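Local structure of sugar ABC transporter substrate-binding protein, BlMnBP1 (Bifidobacterium animalis subsp. lactis ATCC 27673, 6I5R) at residues T263-S268 and M280-W285; G270-G275 and D298-M303; L190-V195 and K245-A250. The protein binds manno-oligosaccharides such as mannobiose and probably delivers them to an ABC transporter for the uptake of beta-mannan fragments. One frame throughout, in Å; residues are numbered along the deposited sequence.

Contact 1 of 3, residues T263-S268 and M280-W285; sequences TDWESS and MVLGAW. With BMA (beta-D-mannopyranose), chain B; BMA (beta-D-mannopyranose), chain C.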
loop_
_atom_site.group_PDB
_atom_site.type_symbol
_atom_site.label_atom_id
_atom_site.label_comp_id
_atom_site.label_asym_id
_atom_site.label_seq_id
_atom_site.Cartn_x
_atom_site.Cartn_y
_atom_site.Cartn_z
ATOM N N THR A 263 -0.866 11.020 18.068
ATOM C CA THR A 263 -1.690 9.888 17.667
ATOM C C THR A 263 -0.974 8.573 17.952
ATOM O O THR A 263 0.259 8.506 18.044
ATOM C CB THR A 263 -2.038 9.939 16.181
ATOM O OG1 THR A 263 -0.859 9.883 15.381
ATOM C CG2 THR A 263 -2.826 11.200 15.886
ATOM N N ASP A 264 -1.761 7.503 18.046
ATOM C CA ASP A 264 -1.196 6.184 18.299
ATOM C C ASP A 264 -1.887 5.117 17.460
ATOM O O ASP A 264 -3.082 4.854 17.624
ATOM C CB ASP A 264 -1.281 5.833 19.779
ATOM C CG ASP A 264 -0.705 4.477 20.064
ATOM O OD1 ASP A 264 0.537 4.316 19.931
ATOM O OD2 ASP A 264 -1.494 3.563 20.366
ATOM N N TRP A 265 -1.095 4.456 16.617
ATOM C CA TRP A 265 -1.626 3.523 15.630
ATOM C C TRP A 265 -2.315 2.329 16.279
ATOM O O TRP A 265 -3.456 1.996 15.928
ATOM C CB TRP A 265 -0.485 3.072 14.720
ATOM C CG TRP A 265 -0.792 1.872 13.922
ATOM C CD1 TRP A 265 -0.121 0.702 13.960
ATOM C CD2 TRP A 265 -1.875 1.688 12.991
ATOM N NE1 TRP A 265 -0.679 -0.197 13.095
ATOM C CE2 TRP A 265 -1.755 0.386 12.476
ATOM C CE3 TRP A 265 -2.915 2.504 12.525
ATOM C CZ2 TRP A 265 -2.641 -0.144 11.523
ATOM C CZ3 TRP A 265 -3.804 1.975 11.553
ATOM C CH2 TRP A 265 -3.654 0.662 11.075
ATOM N N GLU A 266 -1.649 1.679 17.234
ATOM C CA GLU A 266 -2.153 0.415 17.758
ATOM C C GLU A 266 -3.451 0.607 18.512
ATOM O O GLU A 266 -4.363 -0.212 18.394
ATOM C CB GLU A 266 -1.115 -0.236 18.665
ATOM C CG GLU A 266 0.077 -0.783 17.911
ATOM C CD GLU A 266 -0.279 -1.937 16.990
ATOM O OE1 GLU A 266 -1.419 -2.425 17.052
ATOM O OE2 GLU A 266 0.591 -2.392 16.225
ATOM N N SER A 267 -3.547 1.675 19.306
ATOM C CA SER A 267 -4.806 1.954 19.996
ATOM C C SER A 267 -5.872 2.447 19.033
ATOM O O SER A 267 -7.064 2.278 19.313
ATOM C CB SER A 267 -4.613 2.976 21.129
ATOM O OG SER A 267 -3.935 4.146 20.719
ATOM N N SER A 268 -5.479 3.045 17.902
ATOM C CA SER A 268 -6.492 3.517 16.957
ATOM C C SER A 268 -7.326 2.357 16.426
ATOM O O SER A 268 -8.502 2.540 16.099
ATOM C CB SER A 268 -5.840 4.300 15.809
ATOM O OG SER A 268 -5.362 3.475 14.772
ATOM N N MET A 280 -10.821 6.256 8.903
ATOM C CA MET A 280 -9.382 6.295 8.684
ATOM C C MET A 280 -9.117 5.979 7.223
ATOM O O MET A 280 -9.698 5.040 6.684
ATOM C CB MET A 280 -8.648 5.298 9.601
ATOM C CG MET A 280 -8.610 5.773 11.039
ATOM S SD MET A 280 -7.463 4.856 12.070
ATOM C CE MET A 280 -8.514 3.535 12.664
ATOM N N VAL A 281 -8.243 6.757 6.589
ATOM C CA VAL A 281 -7.974 6.616 5.166
ATOM C C VAL A 281 -6.842 5.601 5.061
ATOM O O VAL A 281 -5.673 5.929 5.232
ATOM C CB VAL A 281 -7.638 7.962 4.533
ATOM C CG1 VAL A 281 -7.268 7.799 3.053
ATOM C CG2 VAL A 281 -8.832 8.899 4.692
ATOM N N LEU A 282 -7.210 4.348 4.842
ATOM C CA LEU A 282 -6.256 3.242 4.853
ATOM C C LEU A 282 -6.660 2.251 3.784
ATOM O O LEU A 282 -7.811 2.200 3.377
ATOM C CB LEU A 282 -6.217 2.531 6.196
ATOM C CG LEU A 282 -5.789 3.377 7.384
ATOM C CD1 LEU A 282 -6.297 2.763 8.680
ATOM C CD2 LEU A 282 -4.294 3.497 7.395
ATOM N N GLY A 283 -5.714 1.446 3.358
ATOM C CA GLY A 283 -6.034 0.432 2.386
ATOM C C GLY A 283 -6.805 -0.723 3.008
ATOM O O GLY A 283 -6.939 -0.831 4.223
ATOM N N ALA A 284 -7.292 -1.598 2.124
ATOM C CA ALA A 284 -8.178 -2.692 2.516
ATOM C C ALA A 284 -7.529 -3.655 3.494
ATOM O O ALA A 284 -8.238 -4.353 4.228
ATOM C CB ALA A 284 -8.642 -3.443 1.261
ATOM N N TRP A 285 -6.198 -3.717 3.509
ATOM C CA TRP A 285 -5.493 -4.569 4.461
ATOM C C TRP A 285 -5.843 -4.222 5.907
ATOM O O TRP A 285 -5.682 -5.065 6.796
ATOM C CB TRP A 285 -3.977 -4.452 4.245
ATOM C CG TRP A 285 -3.545 -3.053 4.354
ATOM C CD1 TRP A 285 -3.370 -2.169 3.335
ATOM C CD2 TRP A 285 -3.238 -2.342 5.560
ATOM N NE1 TRP A 285 -2.981 -0.949 3.833
ATOM C CE2 TRP A 285 -2.905 -1.026 5.192
ATOM C CE3 TRP A 285 -3.226 -2.690 6.910
ATOM C CZ2 TRP A 285 -2.562 -0.065 6.116
ATOM C CZ3 TRP A 285 -2.897 -1.724 7.837
ATOM C CH2 TRP A 285 -2.545 -0.438 7.433
HETATM C C1 BMA B . 1.476 -3.506 12.812
HETATM C C2 BMA B . 0.454 -3.855 11.700
HETATM C C3 BMA B . 1.010 -3.418 10.351
HETATM C C4 BMA B . 1.588 -2.028 10.421
HETATM C C5 BMA B . 2.552 -1.887 11.607
HETATM C C6 BMA B . 3.169 -0.512 11.676
HETATM O O1 BMA B . 0.791 -3.802 13.985
HETATM O O2 BMA B . -0.744 -3.050 11.942
HETATM O O3 BMA B . 0.050 -3.481 9.354
HETATM O O4 BMA B . 2.306 -1.732 9.222
HETATM O O5 BMA B . 1.844 -2.179 12.801
HETATM O O6 BMA B . 4.311 -0.641 12.531
HETATM C C1 BMA C . 1.593 -1.357 8.074
HETATM C C2 BMA C . 2.599 -0.436 7.319
HETATM C C3 BMA C . 2.010 -0.094 5.987
HETATM C C4 BMA C . 1.484 -1.333 5.269
HETATM C C5 BMA C . 0.496 -2.098 6.151
HETATM C C6 BMA C . 0.020 -3.376 5.487
HETATM O O2 BMA C . 3.800 -1.137 7.003
HETATM O O3 BMA C . 2.938 0.575 5.128
HETATM O O4 BMA C . 0.815 -0.904 4.112
HETATM O O5 BMA C . 1.182 -2.461 7.361
HETATM O O6 BMA C . 1.116 -4.287 5.302
#
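The indole rings of W265 and W285 reach in from the helix and from the strand end and touch at their six-membered rims, CH2 of W265 lying 4.0 Å from CH2 of W285. Each meets the sugar with a different part of its ring. W285 presents a face: C6 of the chain C mannose sits 3.4 Å from CD2, over the centre of the ring system, with C5 also above the six-membered ring. The opposite face of W285 is met toward its rim by the carbonyl oxygen of G283. Its chi1 of 57° places CG between the backbone N and the carbonyl carbon, turning the indole back over G283. W265 instead offers its edge. NE1 donates to O2 of the chain B mannose at 3.1 Å, with an N-H...O angle of 146°, and makes a weak bond to the ring oxygen O5. Aromatic rings packing on sugar carbons, with N-H and carboxylate groups taking the oxygens, are common in carbohydrate-binding proteins; here the two roles fall on neighbouring mannoses of the glycan pocket. E266 adds an acceptor, OE2 taking the hydrogen of O1 at 2.7 Å, while its OE1 is paired with K269. On the benzo side of W265, away from NE1, CD1 of L282 abuts the indole edge at CZ3 (3.9 Å). Closer to the helix backbone, SD of M280 lies 3.7 Å from OG of S268, and its methyl CE rests near the S268 carbonyl oxygen. That serine hydroxyl donates to the carbonyl oxygen of W265, 2.7 Å away, within the first turn of the helix that D264 caps.

Contact 2 of 3, residues G270-G275 and D298-M303; sequences GKMNNG and DDIGYM. With ZN (zinc ion), chain M.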
loop_
_atom_site.group_PDB
_atom_site.type_symbol
_atom_site.label_atom_id
_atom_site.label_comp_id
_atom_site.label_asym_id
_atom_site.label_seq_id
_atom_site.Cartn_x
_atom_site.Cartn_y
_atom_site.Cartn_z
ATOM N N GLY A 270 -8.408 -0.333 18.142
ATOM C CA GLY A 270 -9.475 -0.583 19.088
ATOM C C GLY A 270 -10.493 0.541 19.099
ATOM O O GLY A 270 -11.696 0.307 19.253
ATOM N N LYS A 271 -10.025 1.774 18.926
ATOM C CA LYS A 271 -10.933 2.915 18.940
ATOM C C LYS A 271 -11.905 2.876 17.764
ATOM O O LYS A 271 -13.081 3.195 17.932
ATOM C CB LYS A 271 -10.139 4.219 18.922
ATOM C CG LYS A 271 -9.374 4.515 20.199
ATOM C CD LYS A 271 -8.801 5.914 20.121
ATOM C CE LYS A 271 -7.914 6.245 21.265
ATOM N NZ LYS A 271 -7.180 7.475 20.943
ATOM N N MET A 272 -11.430 2.509 16.564
ATOM C CA MET A 272 -12.319 2.323 15.419
ATOM C C MET A 272 -13.362 1.253 15.721
ATOM O O MET A 272 -14.567 1.443 15.489
ATOM C CB MET A 272 -11.493 1.945 14.185
ATOM C CG MET A 272 -12.268 1.259 13.053
ATOM S SD MET A 272 -13.337 2.413 12.205
ATOM C CE MET A 272 -12.081 3.325 11.331
ATOM N N ASN A 273 -12.910 0.107 16.241
ATOM C CA ASN A 273 -13.807 -1.007 16.520
ATOM C C ASN A 273 -14.890 -0.592 17.500
ATOM O O ASN A 273 -16.043 -1.036 17.403
ATOM C CB ASN A 273 -12.997 -2.179 17.083
ATOM C CG ASN A 273 -13.795 -3.468 17.156
ATOM O OD1 ASN A 273 -14.520 -3.716 18.134
ATOM N ND2 ASN A 273 -13.673 -4.296 16.122
ATOM N N ASN A 274 -14.550 0.268 18.441
ATOM C CA ASN A 274 -15.475 0.626 19.506
ATOM C C ASN A 274 -16.227 1.912 19.217
ATOM O O ASN A 274 -16.976 2.389 20.084
ATOM C CB ASN A 274 -14.730 0.725 20.825
ATOM C CG ASN A 274 -14.235 -0.656 21.320
ATOM O OD1 ASN A 274 -14.972 -1.665 21.289
ATOM N ND2 ASN A 274 -12.983 -0.707 21.730
ATOM N N GLY A 275 -16.029 2.491 18.034
ATOM C CA GLY A 275 -16.789 3.654 17.618
ATOM C C GLY A 275 -16.310 4.984 18.159
ATOM O O GLY A 275 -17.111 5.916 18.231
ATOM N N ASP A 298 -18.607 -6.310 13.243
ATOM C CA ASP A 298 -19.641 -6.007 12.262
ATOM C C ASP A 298 -19.856 -4.514 12.056
ATOM O O ASP A 298 -20.514 -4.130 11.086
ATOM C CB ASP A 298 -20.942 -6.659 12.684
ATOM C CG ASP A 298 -20.945 -8.141 12.449
ATOM O OD1 ASP A 298 -20.035 -8.665 11.755
ATOM O OD2 ASP A 298 -21.882 -8.790 12.950
ATOM N N ASP A 299 -19.330 -3.677 12.932
ATOM C CA ASP A 299 -19.444 -2.239 12.751
ATOM C C ASP A 299 -18.376 -1.676 11.816
ATOM O O ASP A 299 -18.476 -0.506 11.436
ATOM C CB ASP A 299 -19.375 -1.543 14.116
ATOM C CG ASP A 299 -20.571 -1.882 15.009
ATOM O OD1 ASP A 299 -21.652 -2.223 14.464
ATOM O OD2 ASP A 299 -20.434 -1.791 16.246
ATOM N N ILE A 300 -17.393 -2.482 11.408
ATOM C CA ILE A 300 -16.343 -2.028 10.498
ATOM C C ILE A 300 -16.809 -2.206 9.064
ATOM O O ILE A 300 -17.143 -3.313 8.641
ATOM C CB ILE A 300 -15.031 -2.799 10.732
ATOM C CG1 ILE A 300 -14.558 -2.680 12.169
ATOM C CG2 ILE A 300 -13.958 -2.283 9.769
ATOM C CD1 ILE A 300 -14.438 -1.309 12.665
ATOM N N GLY A 301 -16.769 -1.118 8.291
ATOM C CA GLY A 301 -17.060 -1.160 6.881
ATOM C C GLY A 301 -15.892 -0.597 6.085
ATOM O O GLY A 301 -14.921 -0.081 6.628
ATOM N N TYR A 302 -16.006 -0.710 4.779
ATOM C CA TYR A 302 -14.953 -0.245 3.892
ATOM C C TYR A 302 -15.626 0.407 2.699
ATOM O O TYR A 302 -16.511 -0.189 2.083
ATOM C CB TYR A 302 -14.050 -1.408 3.475
ATOM C CG TYR A 302 -12.855 -0.969 2.713
ATOM C CD1 TYR A 302 -11.852 -0.212 3.306
ATOM C CD2 TYR A 302 -12.703 -1.350 1.411
ATOM C CE1 TYR A 302 -10.729 0.181 2.558
ATOM C CE2 TYR A 302 -11.617 -0.961 0.675
ATOM C CZ TYR A 302 -10.634 -0.227 1.249
ATOM O OH TYR A 302 -9.574 0.095 0.412
ATOM N N MET A 303 -15.254 1.643 2.411
ATOM C CA MET A 303 -15.881 2.376 1.331
ATOM C C MET A 303 -14.844 2.907 0.368
ATOM O O MET A 303 -13.673 3.091 0.725
ATOM C CB MET A 303 -16.698 3.556 1.864
ATOM C CG MET A 303 -15.895 4.513 2.709
ATOM S SD MET A 303 -16.938 5.915 3.121
ATOM C CE MET A 303 -16.323 7.063 1.953
HETATM ZN ZN ZN M . -21.462 -3.030 17.604
HETATM O O HOH W 1 -18.605 0.168 17.101
HETATM O O HOH W 2 -22.933 -3.658 16.193
#
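The last turn of helix 265-273 packs on the start of strand 300-304, an element of the central sheet, and I300 of the strand lies against M272 and N273 of the helix. CG of M272 lies 3.4 Å from CD1 of I300, tighter than an ordinary carbon-carbon contact, and the M272 sulfur SD follows at 3.9 Å from the same methyl. M272 can reach across because CG stands anti to the backbone N (chi1 160°) and the chain then bends twice, folding its sulfur back beside the isoleucine. The CD1 methyl of I300 leads the approach and also comes 3.9 Å from CA of N273. Around this pair V153 of strand 139-155 and M290 of helix 286-291 extend the apolar layer, each touching both M272 and I300. The motif is a helix laid against a sheet, as in the alpha/beta lobes of this binding-protein family, and the helix ends in a Schellman motif: G275, with positive phi, donates its N to the M272 carbonyl oxygen at 3.1 Å. The amide of N273 is held between H296 N, which donates to OD1, and the carbonyl oxygen of M290 in helix 286-291, which accepts from ND2. At the outer end the link becomes polar and is carried by water. One water donates both to the carbonyl oxygen of N273 and to OD2 of D299, 2.8 Å from each. The same OD2 binds a zinc ion at 2.1 Å, while OD1 accepts from a second water, 2.6 Å away, which is itself a ligand of the zinc.

Contact 3 of 3, residues L190-V195 and K245-A250; sequences LYTNFV and KTLYDA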
loop_
_atom_site.group_PDB
_atom_site.type_symbol
_atom_site.label_atom_id
_atom_site.label_comp_id
_atom_site.label_asym_id
_atom_site.label_seq_id
_atom_site.Cartn_x
_atom_site.Cartn_y
_atom_site.Cartn_z
ATOM N N LEU A 190 -12.236 11.927 11.531
ATOM C CA LEU A 190 -11.164 11.338 10.737
ATOM C C LEU A 190 -9.900 11.356 11.579
ATOM O O LEU A 190 -9.440 12.424 11.989
ATOM C CB LEU A 190 -10.971 12.097 9.420
ATOM C CG LEU A 190 -9.975 11.520 8.399
ATOM C CD1 LEU A 190 -10.322 11.853 6.964
ATOM C CD2 LEU A 190 -8.567 12.046 8.728
ATOM N N TYR A 191 -9.344 10.178 11.841
ATOM C CA TYR A 191 -8.143 10.056 12.650
ATOM C C TYR A 191 -6.962 9.986 11.707
ATOM O O TYR A 191 -6.941 9.143 10.809
ATOM C CB TYR A 191 -8.207 8.810 13.524
ATOM C CG TYR A 191 -7.194 8.744 14.622
ATOM C CD1 TYR A 191 -7.421 9.362 15.830
ATOM C CD2 TYR A 191 -6.026 8.024 14.466
ATOM C CE1 TYR A 191 -6.503 9.285 16.858
ATOM C CE2 TYR A 191 -5.113 7.935 15.484
ATOM C CZ TYR A 191 -5.345 8.573 16.682
ATOM O OH TYR A 191 -4.439 8.475 17.715
ATOM N N THR A 192 -5.991 10.873 11.894
ATOM C CA THR A 192 -4.976 11.008 10.874
ATOM C C THR A 192 -3.848 9.997 11.011
ATOM O O THR A 192 -3.194 9.727 10.016
ATOM C CB THR A 192 -4.312 12.390 10.891
ATOM O OG1 THR A 192 -3.656 12.570 12.156
ATOM C CG2 THR A 192 -5.299 13.485 10.657
ATOM N N ASN A 193 -3.609 9.458 12.213
ATOM C CA ASN A 193 -2.402 8.675 12.499
ATOM C C ASN A 193 -1.167 9.417 12.006
ATOM O O ASN A 193 -0.234 8.831 11.459
ATOM C CB ASN A 193 -2.482 7.273 11.901
ATOM C CG ASN A 193 -3.106 6.275 12.867
ATOM O OD1 ASN A 193 -2.634 6.132 13.986
ATOM N ND2 ASN A 193 -4.188 5.615 12.447
ATOM N N PHE A 194 -1.167 10.723 12.249
ATOM C CA PHE A 194 -0.061 11.595 11.877
ATOM C C PHE A 194 1.290 10.993 12.251
ATOM O O PHE A 194 2.258 11.110 11.497
ATOM C CB PHE A 194 -0.279 12.956 12.569
ATOM C CG PHE A 194 0.847 13.923 12.423
ATOM C CD1 PHE A 194 1.922 13.903 13.318
ATOM C CD2 PHE A 194 0.824 14.890 11.434
ATOM C CE1 PHE A 194 2.956 14.810 13.191
ATOM C CE2 PHE A 194 1.859 15.797 11.308
ATOM C CZ PHE A 194 2.930 15.747 12.202
ATOM N N VAL A 195 1.374 10.324 13.402
ATOM C CA VAL A 195 2.699 9.970 13.902
ATOM C C VAL A 195 3.332 8.868 13.055
ATOM O O VAL A 195 4.558 8.768 12.986
ATOM C CB VAL A 195 2.643 9.573 15.394
ATOM C CG1 VAL A 195 3.866 8.732 15.829
ATOM C CG2 VAL A 195 2.544 10.821 16.264
ATOM N N LYS A 245 -6.533 18.026 -0.621
ATOM C CA LYS A 245 -7.446 18.987 -0.013
ATOM C C LYS A 245 -8.444 18.295 0.910
ATOM O O LYS A 245 -8.944 18.910 1.849
ATOM C CB LYS A 245 -8.180 19.768 -1.102
ATOM C CG LYS A 245 -9.201 20.780 -0.585
ATOM C CD LYS A 245 -9.750 21.573 -1.770
ATOM C CE LYS A 245 -10.364 22.929 -1.332
ATOM N NZ LYS A 245 -11.570 22.709 -0.486
ATOM N N THR A 246 -8.777 17.039 0.643
ATOM C CA THR A 246 -9.611 16.303 1.587
ATOM C C THR A 246 -8.956 16.250 2.957
ATOM O O THR A 246 -9.590 16.533 3.981
ATOM C CB THR A 246 -9.871 14.894 1.066
ATOM O OG1 THR A 246 -10.680 14.960 -0.120
ATOM C CG2 THR A 246 -10.579 14.068 2.131
ATOM N N LEU A 247 -7.681 15.868 3.000
ATOM C CA LEU A 247 -6.986 15.832 4.282
ATOM C C LEU A 247 -6.877 17.233 4.868
ATOM O O LEU A 247 -7.155 17.447 6.052
ATOM C CB LEU A 247 -5.597 15.223 4.124
ATOM C CG LEU A 247 -4.737 15.274 5.373
ATOM C CD1 LEU A 247 -5.313 14.481 6.500
ATOM C CD2 LEU A 247 -3.347 14.728 5.016
ATOM N N TYR A 248 -6.451 18.196 4.045
ATOM C CA TYR A 248 -6.301 19.573 4.505
ATOM C C TYR A 248 -7.598 20.075 5.137
ATOM O O TYR A 248 -7.600 20.602 6.250
ATOM C CB TYR A 248 -5.894 20.495 3.342
ATOM C CG TYR A 248 -5.633 21.923 3.770
ATOM C CD1 TYR A 248 -6.684 22.794 4.027
ATOM C CD2 TYR A 248 -4.343 22.395 3.957
ATOM C CE1 TYR A 248 -6.467 24.069 4.467
ATOM C CE2 TYR A 248 -4.109 23.702 4.366
ATOM C CZ TYR A 248 -5.189 24.531 4.633
ATOM O OH TYR A 248 -5.006 25.826 5.057
ATOM N N ASP A 249 -8.708 19.910 4.428
ATOM C CA ASP A 249 -9.972 20.469 4.907
ATOM C C ASP A 249 -10.435 19.781 6.175
ATOM O O ASP A 249 -10.990 20.424 7.072
ATOM C CB ASP A 249 -11.056 20.327 3.834
ATOM C CG ASP A 249 -10.912 21.334 2.726
ATOM O OD1 ASP A 249 -10.108 22.283 2.873
ATOM O OD2 ASP A 249 -11.593 21.150 1.696
ATOM N N ALA A 250 -10.272 18.464 6.248
ATOM C CA ALA A 250 -10.705 17.737 7.436
ATOM C C ALA A 250 -9.987 18.246 8.677
ATOM O O ALA A 250 -10.587 18.349 9.752
ATOM C CB ALA A 250 -10.446 16.243 7.253
#
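Apolar contact is all that joins the two segments directly, and it is made by carbon ends at ordinary or slightly loose spacing. L190 points toward helix 239-252 and brings CD1 to 4.4 Å from CB of A250. With CG anti to the backbone N (chi1 -174°), the CD1 branch is carried to the alanine, which offers its short methyl in return. Two residues along the loop and one helical turn back, CG2 of T192 comes 4.3 Å from CD1 of L247. F174 and L178 of helix 171-184 continue this layer, the first against L190 and the second against A250, while I411 covers L247.

Polar bonds are kept within each segment or turned elsewhere. T192 faces two ways: its methyl goes to L247, whereas OG1 accepts from the backbone N of F194 at 3.1 Å and is also hydrogen-bonded to the carboxylate of E257. The bond to F194 closes the turn around N193. On the helix, NZ of K245 pairs with OD2 of D249 in a salt bridge of 2.7 Å, one turn apart and meeting the carboxylate on its syn side.

The arrangement is that of a helix packed on the chain that leaves strand 188-190 for the following loop, in the alpha/beta fold of a solute-binding protein, with an ST turn shaping the loop.

How the contacts relate
Contacts 1 and 2 share helix 265-273, one using its start and the other its end, and both reach the same sheet; their centres lie about 11 Å apart. M280 joins them, its CE 3.7 Å from CB of M272. Contact 3 is about 12 Å from contact 1, centre to centre, and is tied to it by the loop 190-195: OH of Y191 lies 2.9 Å from N of D264, and N of V195 lies 3.0 Å from OG1 of T263, both probable hydrogen bonds. Contacts 2 and 3 do not touch. Mannobiose meets contact 1 directly, whereas the side chain of M272 in contact 2 is about 12 Å from a bound mannose.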